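PDB 3LXQ: uncharacterized protein VP1736 from Vibrio parahaemolyticus, which is of unknown function but carries a sulfatase-family domain of the alkaline phosphatase clan. Local coordinates for residues Asn50-Asp55 with Val424-Lys429; Arg150-Leu155 with Lys190-Gly195; Phe198-Glu203 with Asp228-Arg233; Lys319-Pro324 with Ala378-Asp383. All blocks are in the same frame, centred on the assembly; numbering follows the deposited sequence.

Interaction 1: residues Asn50-Asp55 with Val424-Lys429; sequences NQKMLD and VIDRAK
A surface salt bridge, Lys-52 to Asp-426, links helix 50-61, near the start of the modelled chain, to helix 422-441, near its end. NZ of Lys-52 donates a hydrogen bond to OD2 of Asp-426 at 2.9 Å, and CE of Lys-52 lies 3.3 Å from the same OD2. The ammonium group comes from above the carboxylate plane, 52° out of it, so attraction of opposite charges probably matters more here than exact alignment. Every torsion of Lys-52 is close to anti (chi1 179°), and this full extension lets it span the gap between the helices, crossing the aspartate side chain at about a right angle. Helix 422-441 lies on the five-stranded antiparallel sheet, with Ala-428 against Tyr-388 and Val-395. Farther along helix 422-441, Phe-434 receives Leu-54 of helix 50-61, which gives the two helices an apolar contact as well. A second positive charge stands nearby: NZ of Lys-429 is 6.9 Å from NZ of Lys-52 and hydrogen-bonds to the backbone O of Lys-47.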
loop_
_atom_site.group_PDB
_atom_site.type_symbol
_atom_site.label_atom_id
_atom_site.label_comp_id
_atom_site.label_asym_id
_atom_site.label_seq_id
_atom_site.Cartn_x
_atom_site.Cartn_y
_atom_site.Cartn_z
ATOM N N ASN A 50 27.306 6.681 1.607
ATOM C CA ASN A 50 26.051 7.422 1.625
ATOM C C ASN A 50 25.790 8.158 0.314
ATOM O O ASN A 50 24.675 8.133 -0.213
ATOM C CB ASN A 50 26.026 8.409 2.790
ATOM C CG ASN A 50 25.619 7.764 4.103
ATOM O OD1 ASN A 50 25.651 6.539 4.256
ATOM N ND2 ASN A 50 25.228 8.594 5.062
ATOM N N GLN A 51 26.836 8.798 -0.204
ATOM C CA GLN A 51 26.766 9.555 -1.447
ATOM C C GLN A 51 26.386 8.681 -2.635
ATOM O O GLN A 51 25.393 8.961 -3.305
ATOM C CB GLN A 51 28.099 10.250 -1.727
ATOM C CG GLN A 51 28.007 11.318 -2.798
ATOM C CD GLN A 51 27.682 12.689 -2.226
ATOM O OE1 GLN A 51 28.502 13.611 -2.295
ATOM N NE2 GLN A 51 26.490 12.828 -1.648
ATOM N N LYS A 52 27.178 7.640 -2.895
ATOM C CA LYS A 52 26.884 6.687 -3.965
ATOM C C LYS A 52 25.455 6.110 -3.838
ATOM O O LYS A 52 24.700 6.072 -4.813
ATOM C CB LYS A 52 27.929 5.559 -4.005
ATOM C CG LYS A 52 27.658 4.511 -5.082
ATOM C CD LYS A 52 28.728 3.451 -5.163
ATOM C CE LYS A 52 28.286 2.345 -6.115
ATOM N NZ LYS A 52 29.293 1.252 -6.222
HETATM N N MSE A 53 25.098 5.696 -2.625
HETATM C CA MSE A 53 23.783 5.144 -2.327
HETATM C C MSE A 53 22.640 6.135 -2.623
HETATM O O MSE A 53 21.717 5.816 -3.399
HETATM C CB MSE A 53 23.762 4.629 -0.873
HETATM C CG MSE A 53 22.531 3.832 -0.477
HETATM SE SE MSE A 53 21.120 5.002 0.217
HETATM C CE MSE A 53 21.831 5.233 2.014
ATOM N N LEU A 54 22.707 7.328 -2.032
ATOM C CA LEU A 54 21.690 8.349 -2.262
ATOM C C LEU A 54 21.537 8.719 -3.734
ATOM O O LEU A 54 20.422 8.946 -4.209
ATOM C CB LEU A 54 21.973 9.623 -1.460
ATOM C CG LEU A 54 21.331 9.844 -0.087
ATOM C CD1 LEU A 54 20.185 8.865 0.178
ATOM C CD2 LEU A 54 22.366 9.772 1.018
ATOM N N ASP A 55 22.658 8.797 -4.450
ATOM C CA ASP A 55 22.613 9.161 -5.859
ATOM C C ASP A 55 21.849 8.126 -6.659
ATOM O O ASP A 55 21.003 8.481 -7.482
ATOM C CB ASP A 55 24.026 9.378 -6.429
ATOM C CG ASP A 55 24.665 10.652 -5.925
ATOM O OD1 ASP A 55 23.955 11.483 -5.313
ATOM O OD2 ASP A 55 25.882 10.826 -6.139
ATOM N N VAL A 424 23.227 -2.695 -12.383
ATOM C CA VAL A 424 21.939 -3.310 -12.024
ATOM C C VAL A 424 21.963 -3.802 -10.576
ATOM O O VAL A 424 20.995 -3.619 -9.838
ATOM C CB VAL A 424 21.551 -4.460 -12.994
ATOM C CG1 VAL A 424 20.266 -5.143 -12.557
ATOM C CG2 VAL A 424 21.406 -3.926 -14.427
ATOM N N ILE A 425 23.078 -4.411 -10.174
ATOM C CA ILE A 425 23.259 -4.837 -8.780
ATOM C C ILE A 425 23.333 -3.638 -7.826
ATOM O O ILE A 425 22.753 -3.672 -6.748
ATOM C CB ILE A 425 24.506 -5.748 -8.598
ATOM C CG1 ILE A 425 24.312 -7.079 -9.332
ATOM C CG2 ILE A 425 24.779 -6.016 -7.111
ATOM C CD1 ILE A 425 25.546 -8.000 -9.306
ATOM N N ASP A 426 24.026 -2.581 -8.243
ATOM C CA ASP A 426 24.245 -1.396 -7.407
ATOM C C ASP A 426 22.966 -0.602 -7.164
ATOM O O ASP A 426 22.799 -0.003 -6.106
ATOM C CB ASP A 426 25.297 -0.477 -8.036
ATOM C CG ASP A 426 26.735 -0.965 -7.809
ATOM O OD1 ASP A 426 26.927 -2.110 -7.341
ATOM O OD2 ASP A 426 27.678 -0.192 -8.102
ATOM N N ARG A 427 22.081 -0.580 -8.157
ATOM C CA ARG A 427 20.792 0.094 -8.031
ATOM C C ARG A 427 19.898 -0.649 -7.021
ATOM O O ARG A 427 19.204 -0.033 -6.214
ATOM C CB ARG A 427 20.106 0.193 -9.397
ATOM C CG ARG A 427 18.691 0.758 -9.325
ATOM C CD ARG A 427 18.053 0.790 -10.692
ATOM N NE ARG A 427 18.017 -0.533 -11.297
ATOM C CZ ARG A 427 17.741 -0.768 -12.575
ATOM N NH1 ARG A 427 17.469 0.241 -13.388
ATOM N NH2 ARG A 427 17.739 -2.017 -13.037
ATOM N N ALA A 428 19.944 -1.975 -7.074
ATOM C CA ALA A 428 19.190 -2.841 -6.164
ATOM C C ALA A 428 19.707 -2.696 -4.733
ATOM O O ALA A 428 18.926 -2.474 -3.802
ATOM C CB ALA A 428 19.288 -4.294 -6.624
ATOM N N LYS A 429 21.025 -2.828 -4.576
ATOM C CA LYS A 429 21.698 -2.677 -3.274
ATOM C C LYS A 429 21.411 -1.304 -2.664
ATOM O O LYS A 429 21.018 -1.197 -1.493
ATOM C CB LYS A 429 23.216 -2.947 -3.407
ATOM C CG LYS A 429 23.962 -3.163 -2.089
ATOM C CD LYS A 429 25.417 -3.596 -2.327
ATOM C CE LYS A 429 26.290 -3.364 -1.082
ATOM N NZ LYS A 429 27.762 -3.456 -1.363
#

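Interaction 2: residues Arg150-Leu155 with Lys190-Gly195; sequences RAVVKL and KTFFFG
Phe-192 holds CG opposite its backbone N (chi1 -180°), which swings the ring out from helix 189-195 onto Val-152 and Val-153, while chi1 of -51° in Val-152 sets CG2 between its own N and carbonyl carbon, facing the ring. The partner is a type I beta turn, Ala-151 to Lys-154, closed by Lys-154 N bonding to Ala-151 O at 3.0 Å and lying within the sulfatase-family region. Backbone as well as side chain meets the aromatic group: CA of Val-153 forms a CH-pi contact over one face, 4.0 Å from the ring centroid of Phe-192 and 21° off its normal. CG1 of Val-153 packs 3.8 Å from CB of Phe-192, and CG2 of Val-152 reaches CZ of Phe-192 at 3.8 Å. Phe-144 and Phe-162 also touch Val-152, and Val-134 of helix 133-141 touches Val-153, so the site is buried. Val-152 O, which accepts a hydrogen bond from Ser-158 OG, lies oblique to the Phe-192 ring, 3.5 Å from CE1.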
loop_
_atom_site.group_PDB
_atom_site.type_symbol
_atom_site.label_atom_id
_atom_site.label_comp_id
_atom_site.label_asym_id
_atom_site.label_seq_id
_atom_site.Cartn_x
_atom_site.Cartn_y
_atom_site.Cartn_z
ATOM N N ARG A 150 11.479 -4.290 11.148
ATOM C CA ARG A 150 10.031 -4.140 11.143
ATOM C C ARG A 150 9.670 -2.810 10.490
ATOM O O ARG A 150 10.452 -1.862 10.515
ATOM C CB ARG A 150 9.483 -4.217 12.569
ATOM C CG ARG A 150 9.945 -5.456 13.341
ATOM C CD ARG A 150 9.405 -5.529 14.774
ATOM N NE ARG A 150 9.577 -4.294 15.547
ATOM C CZ ARG A 150 10.664 -3.963 16.250
ATOM N NH1 ARG A 150 11.722 -4.765 16.273
ATOM N NH2 ARG A 150 10.696 -2.813 16.929
ATOM N N ALA A 151 8.488 -2.748 9.881
ATOM C CA ALA A 151 7.936 -1.462 9.433
ATOM C C ALA A 151 7.971 -0.396 10.544
ATOM O O ALA A 151 7.901 -0.721 11.736
ATOM C CB ALA A 151 6.523 -1.663 8.950
ATOM N N VAL A 152 8.048 0.872 10.139
ATOM C CA VAL A 152 8.154 2.006 11.059
ATOM C C VAL A 152 6.924 2.194 11.950
ATOM O O VAL A 152 6.962 2.982 12.896
ATOM C CB VAL A 152 8.447 3.357 10.327
ATOM C CG1 VAL A 152 9.636 3.241 9.387
ATOM C CG2 VAL A 152 7.205 3.886 9.622
ATOM N N VAL A 153 5.840 1.477 11.658
ATOM C CA VAL A 153 4.663 1.497 12.547
ATOM C C VAL A 153 5.067 0.990 13.931
ATOM O O VAL A 153 4.494 1.402 14.951
ATOM C CB VAL A 153 3.499 0.640 11.998
ATOM C CG1 VAL A 153 2.284 0.691 12.941
ATOM C CG2 VAL A 153 3.120 1.079 10.582
ATOM N N LYS A 154 6.078 0.121 13.954
ATOM C CA LYS A 154 6.539 -0.520 15.186
ATOM C C LYS A 154 7.924 -0.065 15.652
ATOM O O LYS A 154 8.446 -0.588 16.635
ATOM C CB LYS A 154 6.516 -2.051 15.035
ATOM C CG LYS A 154 5.123 -2.629 14.969
ATOM C CD LYS A 154 5.132 -4.136 14.843
ATOM C CE LYS A 154 3.746 -4.680 15.129
ATOM N NZ LYS A 154 3.653 -6.139 14.848
ATOM N N LEU A 155 8.525 0.903 14.966
ATOM C CA LEU A 155 9.858 1.344 15.375
ATOM C C LEU A 155 9.754 2.578 16.266
ATOM O O LEU A 155 8.860 3.394 16.084
ATOM C CB LEU A 155 10.765 1.561 14.162
ATOM C CG LEU A 155 11.049 0.309 13.325
ATOM C CD1 LEU A 155 11.920 0.659 12.139
ATOM C CD2 LEU A 155 11.710 -0.804 14.149
ATOM N N LYS A 190 -2.683 2.473 16.476
ATOM C CA LYS A 190 -3.261 3.672 17.089
ATOM C C LYS A 190 -2.195 4.672 17.517
ATOM O O LYS A 190 -2.339 5.867 17.295
ATOM C CB LYS A 190 -4.133 3.315 18.299
ATOM C CG LYS A 190 -5.043 4.452 18.732
ATOM C CD LYS A 190 -5.212 4.515 20.219
ATOM C CE LYS A 190 -6.671 4.379 20.589
ATOM N NZ LYS A 190 -7.114 2.966 20.373
ATOM N N THR A 191 -1.139 4.167 18.147
ATOM C CA THR A 191 -0.044 4.993 18.640
ATOM C C THR A 191 0.730 5.625 17.488
ATOM O O THR A 191 1.009 6.820 17.500
ATOM C CB THR A 191 0.897 4.181 19.573
ATOM O OG1 THR A 191 0.148 3.727 20.709
ATOM C CG2 THR A 191 2.072 5.026 20.070
ATOM N N PHE A 192 1.061 4.828 16.480
ATOM C CA PHE A 192 1.706 5.373 15.293
ATOM C C PHE A 192 0.826 6.385 14.562
ATOM O O PHE A 192 1.333 7.385 14.061
ATOM C CB PHE A 192 2.110 4.264 14.333
ATOM C CG PHE A 192 2.786 4.761 13.080
ATOM C CD1 PHE A 192 4.124 5.143 13.097
ATOM C CD2 PHE A 192 2.089 4.824 11.874
ATOM C CE1 PHE A 192 4.761 5.570 11.934
ATOM C CE2 PHE A 192 2.730 5.245 10.706
ATOM C CZ PHE A 192 4.066 5.627 10.739
ATOM N N PHE A 193 -0.474 6.115 14.476
ATOM C CA PHE A 193 -1.352 6.980 13.696
ATOM C C PHE A 193 -1.568 8.299 14.438
ATOM O O PHE A 193 -1.448 9.365 13.840
ATOM C CB PHE A 193 -2.692 6.300 13.368
ATOM C CG PHE A 193 -2.601 5.175 12.351
ATOM C CD1 PHE A 193 -1.610 5.152 11.369
ATOM C CD2 PHE A 193 -3.555 4.166 12.350
ATOM C CE1 PHE A 193 -1.554 4.119 10.422
ATOM C CE2 PHE A 193 -3.510 3.145 11.416
ATOM C CZ PHE A 193 -2.504 3.126 10.443
ATOM N N PHE A 194 -1.850 8.214 15.741
ATOM C CA PHE A 194 -2.042 9.390 16.611
ATOM C C PHE A 194 -0.800 10.265 16.731
ATOM O O PHE A 194 -0.906 11.490 16.791
ATOM C CB PHE A 194 -2.503 8.970 18.021
ATOM C CG PHE A 194 -3.989 9.066 18.244
ATOM C CD1 PHE A 194 -4.855 9.409 17.207
ATOM C CD2 PHE A 194 -4.525 8.783 19.500
ATOM C CE1 PHE A 194 -6.230 9.493 17.414
ATOM C CE2 PHE A 194 -5.907 8.859 19.730
ATOM C CZ PHE A 194 -6.764 9.217 18.684
ATOM N N GLY A 195 0.367 9.633 16.791
ATOM C CA GLY A 195 1.633 10.358 16.829
ATOM C C GLY A 195 2.016 10.991 15.495
ATOM O O GLY A 195 2.902 11.856 15.446
#

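Interaction 3: residues Phe198-Glu203 with Asp228-Arg233; sequences FDQIVE and DEEFER
Glu-230 is where helix 220-234 first meets strand 200-202 along residues 228-233, its side chain and that of Gln-200 reaching toward each other from opposite directions with carboxylate and amide planes 66° apart. NE2 of Gln-200 gives OE2 of Glu-230 a weak hydrogen bond, 3.1 Å long and strongly bent at 120°. OE1 of Gln-200 is slightly nearer still to OE2 of Glu-230, at 3.0 Å, but not hydrogen-bonded. Two acceptors so close leave the orientation of the amide in some doubt. The same OE2 of Glu-230 lies 3.8 Å from CG2 of Val-202, so the carboxylate touches both residues that the strand turns toward the helix. Next comes Phe-231, which packs on Gln-177, Ser-243 and Val-245 and so seats the helix on neighbouring strands of the mixed sheet. This is the helix of a beta-alpha-beta crossover: it carries the chain from strand 200-202 to the parallel strand 241-246, with strand 175-180 between them. The axis of residues 228-233 passes 12.1 Å from that of strand 200-202, their directions 150° apart. One turn after Glu-230, Arg-233 folds back, and its NH2 makes a salt bridge of 2.6 Å to OE1 of Glu-230, which lies in the guanidinium plane.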
loop_
_atom_site.group_PDB
_atom_site.type_symbol
_atom_site.label_atom_id
_atom_site.label_comp_id
_atom_site.label_asym_id
_atom_site.label_seq_id
_atom_site.Cartn_x
_atom_site.Cartn_y
_atom_site.Cartn_z
ATOM N N PHE A 198 -2.924 11.661 12.275
ATOM C CA PHE A 198 -4.326 11.256 12.310
ATOM C C PHE A 198 -5.068 11.981 13.440
ATOM O O PHE A 198 -4.565 12.062 14.565
ATOM C CB PHE A 198 -4.460 9.741 12.449
ATOM C CG PHE A 198 -4.156 8.984 11.185
ATOM C CD1 PHE A 198 -2.841 8.771 10.781
ATOM C CD2 PHE A 198 -5.187 8.473 10.402
ATOM C CE1 PHE A 198 -2.560 8.059 9.614
ATOM C CE2 PHE A 198 -4.917 7.764 9.230
ATOM C CZ PHE A 198 -3.597 7.559 8.834
ATOM N N ASP A 199 -6.246 12.522 13.114
ATOM C CA ASP A 199 -7.081 13.253 14.069
ATOM C C ASP A 199 -7.966 12.296 14.858
ATOM O O ASP A 199 -7.856 12.191 16.079
ATOM C CB ASP A 199 -7.983 14.270 13.350
ATOM C CG ASP A 199 -7.234 15.495 12.869
ATOM O OD1 ASP A 199 -6.134 15.773 13.389
ATOM O OD2 ASP A 199 -7.756 16.192 11.972
ATOM N N GLN A 200 -8.848 11.615 14.133
ATOM C CA GLN A 200 -9.849 10.723 14.693
ATOM C C GLN A 200 -9.441 9.274 14.435
ATOM O O GLN A 200 -8.877 8.963 13.386
ATOM C CB GLN A 200 -11.195 11.022 14.031
ATOM C CG GLN A 200 -12.277 9.968 14.211
ATOM C CD GLN A 200 -13.515 10.248 13.375
ATOM O OE1 GLN A 200 -14.636 10.212 13.883
ATOM N NE2 GLN A 200 -13.318 10.543 12.089
ATOM N N ILE A 201 -9.692 8.401 15.405
ATOM C CA ILE A 201 -9.607 6.963 15.177
ATOM C C ILE A 201 -10.928 6.325 15.566
ATOM O O ILE A 201 -11.419 6.482 16.696
ATOM C CB ILE A 201 -8.410 6.287 15.898
ATOM C CG1 ILE A 201 -7.102 6.675 15.207
ATOM C CG2 ILE A 201 -8.559 4.761 15.878
ATOM C CD1 ILE A 201 -5.855 6.138 15.865
ATOM N N VAL A 202 -11.502 5.632 14.593
ATOM C CA VAL A 202 -12.751 4.918 14.746
ATOM C C VAL A 202 -12.376 3.448 14.854
ATOM O O VAL A 202 -11.736 2.899 13.959
ATOM C CB VAL A 202 -13.668 5.159 13.521
ATOM C CG1 VAL A 202 -15.014 4.467 13.685
ATOM C CG2 VAL A 202 -13.857 6.659 13.278
ATOM N N GLU A 203 -12.749 2.818 15.963
ATOM C CA GLU A 203 -12.427 1.411 16.174
ATOM C C GLU A 203 -13.598 0.648 16.798
ATOM O O GLU A 203 -14.703 1.187 16.887
ATOM C CB GLU A 203 -11.152 1.282 17.004
ATOM C CG GLU A 203 -11.283 1.733 18.442
ATOM C CD GLU A 203 -9.978 1.637 19.182
ATOM O OE1 GLU A 203 -9.480 0.502 19.355
ATOM O OE2 GLU A 203 -9.448 2.699 19.583
ATOM N N ASP A 228 -19.125 4.359 5.047
ATOM C CA ASP A 228 -20.227 5.073 4.374
ATOM C C ASP A 228 -20.955 6.084 5.274
ATOM O O ASP A 228 -21.386 7.146 4.802
ATOM C CB ASP A 228 -21.219 4.057 3.783
ATOM C CG ASP A 228 -22.485 4.711 3.230
ATOM O OD1 ASP A 228 -23.504 4.678 3.947
ATOM O OD2 ASP A 228 -22.461 5.252 2.099
ATOM N N GLU A 229 -21.102 5.734 6.553
ATOM C CA GLU A 229 -21.685 6.613 7.586
ATOM C C GLU A 229 -20.784 7.816 7.873
ATOM O O GLU A 229 -21.256 8.949 7.971
ATOM C CB GLU A 229 -21.885 5.843 8.903
ATOM C CG GLU A 229 -23.315 5.581 9.339
ATOM C CD GLU A 229 -23.425 5.257 10.829
ATOM O OE1 GLU A 229 -22.498 4.627 11.396
ATOM O OE2 GLU A 229 -24.440 5.647 11.442
ATOM N N GLU A 230 -19.492 7.546 8.023
ATOM C CA GLU A 230 -18.498 8.553 8.378
ATOM C C GLU A 230 -18.239 9.510 7.229
ATOM O O GLU A 230 -17.903 10.671 7.449
ATOM C CB GLU A 230 -17.175 7.865 8.754
ATOM C CG GLU A 230 -17.105 7.411 10.204
ATOM C CD GLU A 230 -17.053 8.590 11.170
ATOM O OE1 GLU A 230 -18.111 8.948 11.733
ATOM O OE2 GLU A 230 -15.967 9.181 11.347
ATOM N N PHE A 231 -18.358 8.995 6.008
ATOM C CA PHE A 231 -18.037 9.762 4.814
ATOM C C PHE A 231 -19.204 10.673 4.489
ATOM O O PHE A 231 -19.002 11.842 4.190
ATOM C CB PHE A 231 -17.735 8.847 3.624
ATOM C CG PHE A 231 -16.548 7.927 3.827
ATOM C CD1 PHE A 231 -15.511 8.271 4.688
ATOM C CD2 PHE A 231 -16.468 6.725 3.131
ATOM C CE1 PHE A 231 -14.429 7.430 4.867
ATOM C CE2 PHE A 231 -15.366 5.875 3.301
ATOM C CZ PHE A 231 -14.351 6.234 4.178
ATOM N N GLU A 232 -20.423 10.139 4.560
ATOM C CA GLU A 232 -21.627 10.959 4.349
ATOM C C GLU A 232 -21.785 12.011 5.442
ATOM O O GLU A 232 -22.424 13.048 5.231
ATOM C CB GLU A 232 -22.882 10.098 4.239
ATOM C CG GLU A 232 -23.822 10.553 3.117
ATOM C CD GLU A 232 -24.172 9.414 2.171
ATOM O OE1 GLU A 232 -23.939 8.227 2.521
ATOM O OE2 GLU A 232 -24.668 9.703 1.068
ATOM N N ARG A 233 -21.194 11.723 6.599
ATOM C CA ARG A 233 -21.087 12.664 7.706
ATOM C C ARG A 233 -20.078 13.759 7.373
ATOM O O ARG A 233 -20.435 14.941 7.345
ATOM C CB ARG A 233 -20.678 11.932 8.992
ATOM C CG ARG A 233 -20.741 12.770 10.279
ATOM C CD ARG A 233 -19.653 13.860 10.305
ATOM N NE ARG A 233 -18.809 13.844 11.501
ATOM C CZ ARG A 233 -18.284 12.754 12.053
ATOM N NH1 ARG A 233 -17.527 12.866 13.133
ATOM N NH2 ARG A 233 -18.497 11.556 11.525
#

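Interaction 4: residues Lys319-Pro324 with Ala378-Asp383; sequences KHFHIP and AMMQYD
Phe-321 presents the rim of its ring to a backbone carbonyl, with CE2 only 3.2 Å from O of Gln-381 and the oxygen near the ring plane. A carbonyl oxygen in this place faces the slightly positive hydrogens of the rim, which is probably a mild attraction. One face of the same ring is covered by Met-380, a selenomethionine. Its CB makes a CH-pi contact 3.6 Å from the Phe-321 ring centroid, 22° off the normal, and it sits toward the rim, 3.3 Å from CD2 of Phe-321. Chi1 of 55° tucks CG of Met-380 between its backbone N and carbonyl carbon, and from there the bent chain passes to the CB side of Phe-321. SE stands 4.6 Å from the Phe-321 ring centroid, 40° off the normal, an oblique Met-aromatic contact. The contact joins two sheets. Phe-321 lies in the turn that leads into strand 322-328 of the large mixed sheet, and Met-380 is on strand 377-382, an outermost strand of the five-stranded antiparallel sheet. Tyr-127 and Val-316 each touch both side chains. Tyr-382 crosses Phe-321 at about a right angle, its CB 3.6 Å from Phe-321 CZ, while CZ in turn lies at the edge of the tyrosine ring. The hydroxyl of Tyr-382 is held elsewhere, by O of Val-310 and N of Ala-313. NE2 of Gln-381 bonds to the hydroxyl of Tyr-45 and to O of Asp-383.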
loop_
_atom_site.group_PDB
_atom_site.type_symbol
_atom_site.label_atom_id
_atom_site.label_comp_id
_atom_site.label_asym_id
_atom_site.label_seq_id
_atom_site.Cartn_x
_atom_site.Cartn_y
_atom_site.Cartn_z
ATOM N N LYS A 319 5.592 -13.762 -6.844
ATOM C CA LYS A 319 4.158 -14.003 -7.010
ATOM C C LYS A 319 3.402 -13.640 -5.742
ATOM O O LYS A 319 2.270 -13.156 -5.800
ATOM C CB LYS A 319 3.905 -15.480 -7.376
ATOM N N HIS A 320 4.047 -13.854 -4.597
ATOM C CA HIS A 320 3.421 -13.607 -3.303
ATOM C C HIS A 320 3.582 -12.190 -2.761
ATOM O O HIS A 320 3.283 -11.930 -1.605
ATOM C CB HIS A 320 3.871 -14.641 -2.292
ATOM C CG HIS A 320 3.374 -16.013 -2.599
ATOM N ND1 HIS A 320 2.096 -16.420 -2.288
ATOM C CD2 HIS A 320 3.968 -17.064 -3.216
ATOM C CE1 HIS A 320 1.927 -17.671 -2.683
ATOM N NE2 HIS A 320 3.051 -18.086 -3.243
ATOM N N PHE A 321 4.046 -11.282 -3.610
ATOM C CA PHE A 321 3.974 -9.848 -3.323
ATOM C C PHE A 321 2.980 -9.196 -4.274
ATOM O O PHE A 321 2.655 -7.998 -4.153
ATOM C CB PHE A 321 5.366 -9.218 -3.435
ATOM C CG PHE A 321 6.309 -9.637 -2.336
ATOM C CD1 PHE A 321 6.992 -10.852 -2.404
ATOM C CD2 PHE A 321 6.502 -8.825 -1.232
ATOM C CE1 PHE A 321 7.846 -11.257 -1.383
ATOM C CE2 PHE A 321 7.359 -9.212 -0.211
ATOM C CZ PHE A 321 8.041 -10.429 -0.291
ATOM N N HIS A 322 2.486 -9.993 -5.219
ATOM C CA HIS A 322 1.585 -9.516 -6.250
ATOM C C HIS A 322 0.186 -9.285 -5.675
ATOM O O HIS A 322 -0.399 -10.151 -5.032
ATOM C CB HIS A 322 1.597 -10.473 -7.445
ATOM C CG HIS A 322 0.885 -9.958 -8.658
ATOM N ND1 HIS A 322 0.300 -10.798 -9.583
ATOM C CD2 HIS A 322 0.662 -8.699 -9.104
ATOM C CE1 HIS A 322 -0.248 -10.080 -10.547
ATOM N NE2 HIS A 322 -0.045 -8.802 -10.279
ATOM N N ILE A 323 -0.333 -8.080 -5.890
ATOM C CA ILE A 323 -1.531 -7.629 -5.204
ATOM C C ILE A 323 -2.399 -6.837 -6.168
ATOM O O ILE A 323 -1.896 -6.278 -7.138
ATOM C CB ILE A 323 -1.199 -6.767 -3.937
ATOM C CG1 ILE A 323 -0.209 -5.637 -4.249
ATOM C CG2 ILE A 323 -0.600 -7.632 -2.844
ATOM C CD1 ILE A 323 -0.234 -4.488 -3.221
ATOM N N PRO A 324 -3.717 -6.812 -5.920
ATOM C CA PRO A 324 -4.582 -5.926 -6.691
ATOM C C PRO A 324 -4.421 -4.481 -6.246
ATOM O O PRO A 324 -4.058 -4.216 -5.103
ATOM C CB PRO A 324 -5.985 -6.418 -6.331
ATOM C CG PRO A 324 -5.835 -6.981 -4.945
ATOM C CD PRO A 324 -4.471 -7.601 -4.931
ATOM N N ALA A 378 9.710 -2.930 -8.936
ATOM C CA ALA A 378 9.098 -3.278 -7.661
ATOM C C ALA A 378 10.181 -3.725 -6.689
ATOM O O ALA A 378 11.008 -4.624 -7.000
ATOM C CB ALA A 378 8.054 -4.407 -7.843
HETATM N N MSE A 379 10.184 -3.096 -5.525
HETATM C CA MSE A 379 11.005 -3.558 -4.415
HETATM C C MSE A 379 10.171 -4.477 -3.546
HETATM O O MSE A 379 9.037 -4.162 -3.227
HETATM C CB MSE A 379 11.481 -2.377 -3.561
HETATM C CG MSE A 379 11.985 -1.198 -4.360
HETATM SE SE MSE A 379 12.735 0.045 -3.052
HETATM C CE MSE A 379 12.319 1.747 -3.986
HETATM N N MSE A 380 10.740 -5.602 -3.140
HETATM C CA MSE A 380 10.041 -6.452 -2.187
HETATM C C MSE A 380 10.949 -7.123 -1.158
HETATM O O MSE A 380 12.057 -7.583 -1.469
HETATM C CB MSE A 380 9.037 -7.396 -2.872
HETATM C CG MSE A 380 9.585 -8.273 -3.941
HETATM SE SE MSE A 380 8.375 -8.547 -5.471
HETATM C CE MSE A 380 9.736 -8.085 -6.779
ATOM N N GLN A 381 10.486 -7.095 0.091
ATOM C CA GLN A 381 11.235 -7.629 1.218
ATOM C C GLN A 381 10.524 -8.847 1.743
ATOM O O GLN A 381 9.383 -8.752 2.196
ATOM C CB GLN A 381 11.336 -6.596 2.336
ATOM C CG GLN A 381 12.296 -6.971 3.450
ATOM C CD GLN A 381 13.732 -6.550 3.156
ATOM O OE1 GLN A 381 13.972 -5.451 2.654
ATOM N NE2 GLN A 381 14.696 -7.418 3.490
ATOM N N TYR A 382 11.207 -9.988 1.675
ATOM C CA TYR A 382 10.721 -11.225 2.243
ATOM C C TYR A 382 11.609 -11.581 3.438
ATOM O O TYR A 382 12.667 -12.205 3.276
ATOM C CB TYR A 382 10.708 -12.351 1.192
ATOM C CG TYR A 382 10.181 -13.666 1.723
ATOM C CD1 TYR A 382 8.814 -13.837 1.972
ATOM C CD2 TYR A 382 11.039 -14.742 1.979
ATOM C CE1 TYR A 382 8.315 -15.023 2.463
ATOM C CE2 TYR A 382 10.548 -15.942 2.475
ATOM C CZ TYR A 382 9.182 -16.073 2.714
ATOM O OH TYR A 382 8.660 -17.238 3.196
ATOM N N ASP A 383 11.178 -11.167 4.632
ATOM C CA ASP A 383 11.996 -11.309 5.855
ATOM C C ASP A 383 13.361 -10.606 5.703
ATOM O O ASP A 383 13.425 -9.381 5.616
ATOM C CB ASP A 383 12.153 -12.799 6.245
ATOM C CG ASP A 383 10.821 -13.453 6.608
ATOM O OD1 ASP A 383 9.917 -12.738 7.099
ATOM O OD2 ASP A 383 10.679 -14.686 6.415
#

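How the interactions relate
The set illustrates how contact chemistry follows depth. Interactions 2 and 4 are buried and rest on phenylalanine rings met by aliphatic groups and backbone, whereas interaction 1 is a purely ionic surface contact and interaction 3, partly buried, is mainly polar. Interactions 2 and 3 are directly joined: helix 189-195 is followed by strand 200-202, Lys-190 NZ makes a salt bridge of 2.5 Å to Glu-203 OE2, and Phe-193 and Phe-198 bring their rings together. Interactions 3 and 4 reach the same mixed sheet from opposite sides of the chain's centre. Interactions 1 and 4 both involve elements of the antiparallel-sheet region, their nearest atoms about 7 Å apart.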